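AlyGC (PDB 5GKD) cleaves alginate as a lyase of polysaccharide lyase family 6, probably by beta-elimination at a calcium-containing site on a parallel beta-helix. Local coordinates at residues 274-279 / 390-395; 206-211 / 430-435. One frame throughout, in Å; residues are numbered along the deposited sequence.

Salt bridges that tie later parts of a chain back onto a parallel beta-helix recur in both contacts of AlyGC. Their centres lie about 23 Å apart, and their nearest atoms, about 11 Å apart, do not touch. Each starts from a strand of the same N-terminal beta-helix, 200-207 in interaction 2 and 271-278 in interaction 1. Along the chain interaction 1 is nested inside the loop that interaction 2 closes. Interaction 1 joins the helix to the small antiparallel hairpin 390-392/398-400 that follows its last coils, whereas interaction 2 holds the linker leading to the second beta-helix, which begins at strand 441-444. Together they fasten successive pieces of the connection between the two solenoids.

Interaction 1. Residues 274-279 / 390-395; sequences NNYLEG and MQRHDN
Arg-392 and Glu-278 meet in an end-on salt bridge that pins a short hairpin to the flank of the N-terminal parallel beta-helix. In the segment 390-395, Met-390 comes first; its side chain packs on Val-317 of the next coil and on Leu-398 and Pro-400 of its own hairpin partner strand. Two residues on, Arg-392 carries the contact. Its chain bends at chi3 (-66°), which carries the guanidinium to strand 271-278. There the NH1/NH2 edge of the guanidinium meets the carboxylate of Glu-278, whose side chain runs out extended from the opposite direction, CG anti to the backbone N (chi1 -180°). The two flat groups are nearly coplanar, 8° apart, and each nitrogen takes its own oxygen: Arg-392 NH2 donates to Glu-278 OE2 at 2.9 Å, and Arg-392 NH1 donates to Glu-278 OE1 at 3.2 Å, using the syn lone pair of that oxygen. Arg-392 NH1 also bonds to Gly-396 O, within the turn of its own hairpin. Tyr-276, two residues back along the same strand as Glu-278, adds a third bond to the carboxylate, its OH donating to Glu-278 OE1 at 2.8 Å from above the carboxylate plane. The same hydroxyl is bonded to Leu-398 N, a second tie between the beta-helix and the hairpin. Farther along, Asn-395 turns its amide to the chain that follows, giving ND2 to Leu-414 O and accepting from Leu-397 N at OD1. Glu-278 OE1 therefore accepts from both a phenol and a guanidinium, while the paired N-H bonds hold the carboxylate in nearly the same plane as the guanidinium. Such a setting would be expected to stabilise the ionised carboxylate and to fix its rotation.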
# COMPACT_ATOMS: atom_id res chain seq x y z
N ASN A 274 -17.41 16.89 -41.87
CA ASN A 274 -18.62 16.07 -41.89
C ASN A 274 -18.82 15.27 -40.60
O ASN A 274 -19.33 14.15 -40.63
CB ASN A 274 -18.61 15.13 -43.11
CG ASN A 274 -20.00 14.76 -43.53
OD1 ASN A 274 -20.88 15.60 -43.53
ND2 ASN A 274 -20.22 13.49 -43.87
N ASN A 275 -18.44 15.82 -39.46
CA ASN A 275 -18.70 15.20 -38.17
C ASN A 275 -19.92 15.81 -37.48
O ASN A 275 -20.16 17.02 -37.55
CB ASN A 275 -17.48 15.33 -37.24
CG ASN A 275 -16.23 14.72 -37.84
OD1 ASN A 275 -16.08 13.49 -37.89
ND2 ASN A 275 -15.33 15.57 -38.30
N TYR A 276 -20.66 14.97 -36.76
CA TYR A 276 -21.88 15.36 -36.08
C TYR A 276 -21.69 15.25 -34.58
O TYR A 276 -21.32 14.18 -34.08
CB TYR A 276 -23.05 14.47 -36.54
CG TYR A 276 -24.37 14.78 -35.89
CD1 TYR A 276 -24.70 14.24 -34.65
CD2 TYR A 276 -25.28 15.61 -36.51
CE1 TYR A 276 -25.91 14.51 -34.06
CE2 TYR A 276 -26.49 15.89 -35.93
CZ TYR A 276 -26.80 15.35 -34.71
OH TYR A 276 -28.01 15.63 -34.16
N LEU A 277 -21.98 16.33 -33.86
CA LEU A 277 -21.70 16.48 -32.43
C LEU A 277 -22.94 17.03 -31.73
O LEU A 277 -23.43 18.11 -32.08
CB LEU A 277 -20.50 17.42 -32.21
CG LEU A 277 -19.12 17.03 -32.78
CD1 LEU A 277 -18.99 17.35 -34.25
CD2 LEU A 277 -17.99 17.70 -32.01
N GLU A 278 -23.44 16.30 -30.74
CA GLU A 278 -24.68 16.64 -30.08
C GLU A 278 -24.58 16.41 -28.58
O GLU A 278 -24.11 15.36 -28.14
CB GLU A 278 -25.87 15.83 -30.63
CG GLU A 278 -27.19 16.16 -29.97
CD GLU A 278 -28.36 15.36 -30.52
OE1 GLU A 278 -28.19 14.68 -31.56
OE2 GLU A 278 -29.45 15.40 -29.92
N GLY A 279 -25.06 17.39 -27.82
CA GLY A 279 -25.26 17.25 -26.38
C GLY A 279 -23.98 17.04 -25.61
O GLY A 279 -23.96 16.26 -24.65
N MET A 390 -34.39 22.41 -36.11
CA MET A 390 -33.79 21.12 -36.42
C MET A 390 -34.83 20.03 -36.30
O MET A 390 -35.71 20.08 -35.43
CB MET A 390 -32.62 20.85 -35.47
CG MET A 390 -31.56 21.92 -35.50
SD MET A 390 -30.67 21.91 -37.06
CE MET A 390 -29.39 20.73 -36.71
N GLN A 391 -34.76 19.04 -37.17
CA GLN A 391 -35.59 17.86 -36.98
C GLN A 391 -34.77 16.61 -37.27
O GLN A 391 -33.90 16.62 -38.14
CB GLN A 391 -36.85 17.89 -37.83
CG GLN A 391 -36.64 17.65 -39.28
CD GLN A 391 -37.97 17.55 -40.00
OE1 GLN A 391 -38.01 17.43 -41.22
NE2 GLN A 391 -39.06 17.59 -39.24
N ARG A 392 -35.07 15.55 -36.54
CA ARG A 392 -34.25 14.35 -36.59
C ARG A 392 -34.66 13.45 -37.75
O ARG A 392 -35.80 13.01 -37.81
CB ARG A 392 -34.35 13.60 -35.27
CG ARG A 392 -33.14 12.73 -34.99
CD ARG A 392 -33.19 12.15 -33.61
NE ARG A 392 -33.07 13.15 -32.55
CZ ARG A 392 -31.92 13.72 -32.19
NH1 ARG A 392 -30.80 13.42 -32.84
NH2 ARG A 392 -31.89 14.60 -31.19
N HIS A 393 -33.72 13.17 -38.65
CA HIS A 393 -33.95 12.24 -39.74
C HIS A 393 -33.95 10.79 -39.24
O HIS A 393 -33.68 10.51 -38.07
CB HIS A 393 -32.87 12.42 -40.81
CG HIS A 393 -33.06 13.63 -41.67
ND1 HIS A 393 -32.47 13.75 -42.91
CD2 HIS A 393 -33.76 14.77 -41.47
CE1 HIS A 393 -32.80 14.92 -43.44
NE2 HIS A 393 -33.59 15.55 -42.59
N ASP A 394 -34.25 9.86 -40.16
CA ASP A 394 -34.27 8.44 -39.82
C ASP A 394 -32.91 7.94 -39.37
O ASP A 394 -32.83 6.99 -38.59
CB ASP A 394 -34.74 7.60 -41.02
CG ASP A 394 -36.24 7.74 -41.29
OD1 ASP A 394 -37.00 8.11 -40.36
OD2 ASP A 394 -36.65 7.48 -42.44
N ASN A 395 -31.83 8.55 -39.85
CA ASN A 395 -30.51 8.10 -39.45
C ASN A 395 -30.16 8.50 -38.03
O ASN A 395 -29.02 8.34 -37.61
CB ASN A 395 -29.47 8.63 -40.44
CG ASN A 395 -29.32 10.14 -40.38
OD1 ASN A 395 -30.01 10.82 -39.63
ND2 ASN A 395 -28.41 10.67 -41.17

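Interaction 2. Residues 206-211 / 430-435; sequences FDRCNG and VEPDVA
Arg-208 and Pro-432 mark the closest backbone approach, their CA atoms 9.9 Å apart, so side chains must bridge the distance between the end of strand 200-207 and the linker 430-435. The motif is a salt-bridge network of Asp-207, Arg-208 and Glu-431 on the surface of the N-terminal parallel beta-helix, at the linker leading to the second one. The Arg-208 chain, bent at chi2 and chi3, places its guanidinium between two carboxylates that both lie at its edge. Arg-208 NH1 donates to both oxygens of Asp-207, at 3.2 Å to OD1 and 2.9 Å to OD2; Asp-207 OD2 is also bonded to Tyr-170 OH. The Glu-431 chain is folded at chi2 (-57°) and crosses that of Arg-208 at about a right angle, yet carboxylate and guanidinium planes lie only 18° apart. Pro-432 packs beside the other terminal nitrogen, its CD 3.8 Å from Arg-208 NH2. With an anion at each terminal nitrogen, the positive charge of the arginine is probably well stabilised. The salt bridge closes at 2.7 Å between Arg-208 NH2 and Glu-431 OE1, and the same nitrogen donates a hydrogen bond to Glu-431 OE2 at 2.9 Å and 162°.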
# COMPACT_ATOMS: atom_id res chain seq x y z
N PHE A 206 -17.99 3.40 -29.63
CA PHE A 206 -17.38 3.69 -28.34
C PHE A 206 -18.50 4.04 -27.35
O PHE A 206 -19.10 5.12 -27.43
CB PHE A 206 -16.38 4.83 -28.45
CG PHE A 206 -15.22 4.55 -29.36
CD1 PHE A 206 -15.35 4.68 -30.73
CD2 PHE A 206 -13.98 4.19 -28.84
CE1 PHE A 206 -14.26 4.44 -31.58
CE2 PHE A 206 -12.90 3.96 -29.69
CZ PHE A 206 -13.04 4.07 -31.05
N ASP A 207 -18.77 3.13 -26.44
CA ASP A 207 -19.91 3.17 -25.52
C ASP A 207 -19.36 3.46 -24.13
O ASP A 207 -18.78 2.58 -23.49
CB ASP A 207 -20.66 1.84 -25.58
CG ASP A 207 -21.89 1.80 -24.66
OD1 ASP A 207 -22.49 2.85 -24.36
OD2 ASP A 207 -22.27 0.68 -24.28
N ARG A 208 -19.55 4.70 -23.66
CA ARG A 208 -19.13 5.14 -22.34
C ARG A 208 -17.65 4.85 -22.07
O ARG A 208 -17.27 4.34 -21.01
CB ARG A 208 -19.99 4.52 -21.25
CG ARG A 208 -21.43 5.00 -21.26
CD ARG A 208 -22.29 3.88 -21.73
NE ARG A 208 -23.10 3.34 -20.69
CZ ARG A 208 -23.67 2.14 -20.73
NH1 ARG A 208 -23.48 1.33 -21.76
NH2 ARG A 208 -24.41 1.76 -19.71
N CYS A 209 -16.81 5.15 -23.06
CA CYS A 209 -15.37 5.03 -22.86
C CYS A 209 -14.94 6.26 -22.07
O CYS A 209 -14.81 7.35 -22.61
CB CYS A 209 -14.65 4.90 -24.20
SG CYS A 209 -15.12 3.36 -25.06
N ASN A 210 -14.73 6.06 -20.76
CA ASN A 210 -14.57 7.15 -19.80
C ASN A 210 -13.20 7.14 -19.12
O ASN A 210 -13.04 7.71 -18.04
CB ASN A 210 -15.68 7.07 -18.75
CG ASN A 210 -17.06 7.24 -19.34
OD1 ASN A 210 -17.22 7.47 -20.54
ND2 ASN A 210 -18.09 7.13 -18.48
N GLY A 211 -12.20 6.49 -19.73
CA GLY A 211 -10.92 6.32 -19.07
C GLY A 211 -10.25 7.64 -18.71
O GLY A 211 -9.65 7.76 -17.63
N VAL A 430 -23.80 -5.25 -21.84
CA VAL A 430 -24.41 -5.33 -20.52
C VAL A 430 -24.12 -4.05 -19.74
O VAL A 430 -23.29 -3.23 -20.14
CB VAL A 430 -23.93 -6.61 -19.78
CG1 VAL A 430 -22.57 -6.42 -19.09
CG2 VAL A 430 -25.01 -7.14 -18.86
N GLU A 431 -24.83 -3.86 -18.66
CA GLU A 431 -24.57 -2.66 -17.87
C GLU A 431 -23.41 -2.89 -16.92
O GLU A 431 -23.36 -3.93 -16.26
CB GLU A 431 -25.82 -2.25 -17.08
CG GLU A 431 -26.88 -1.65 -17.95
CD GLU A 431 -26.36 -0.44 -18.70
OE1 GLU A 431 -26.14 0.60 -18.04
OE2 GLU A 431 -26.13 -0.53 -19.93
N PRO A 432 -22.47 -1.94 -16.81
CA PRO A 432 -21.26 -2.16 -16.00
C PRO A 432 -21.44 -2.04 -14.50
O PRO A 432 -20.68 -2.66 -13.75
CB PRO A 432 -20.30 -1.08 -16.52
CG PRO A 432 -21.18 -0.01 -17.07
CD PRO A 432 -22.40 -0.71 -17.61
N ASP A 433 -22.40 -1.25 -14.04
CA ASP A 433 -22.53 -0.96 -12.61
C ASP A 433 -23.81 -1.57 -12.04
O ASP A 433 -24.82 -1.69 -12.73
CB ASP A 433 -22.54 0.55 -12.35
CG ASP A 433 -21.21 1.21 -12.70
OD1 ASP A 433 -20.17 0.54 -12.61
OD2 ASP A 433 -21.21 2.41 -13.04
N VAL A 434 -23.75 -1.95 -10.76
CA VAL A 434 -24.93 -2.33 -9.99
C VAL A 434 -25.50 -1.08 -9.32
O VAL A 434 -24.77 -0.33 -8.66
CB VAL A 434 -24.61 -3.41 -8.95
CG1 VAL A 434 -25.88 -3.74 -8.13
CG2 VAL A 434 -24.07 -4.66 -9.60
N ALA A 435 -26.80 -0.86 -9.48
CA ALA A 435 -27.42 0.32 -8.90
C ALA A 435 -27.74 0.08 -7.44
O ALA A 435 -28.09 -1.03 -7.03
CB ALA A 435 -28.70 0.67 -9.66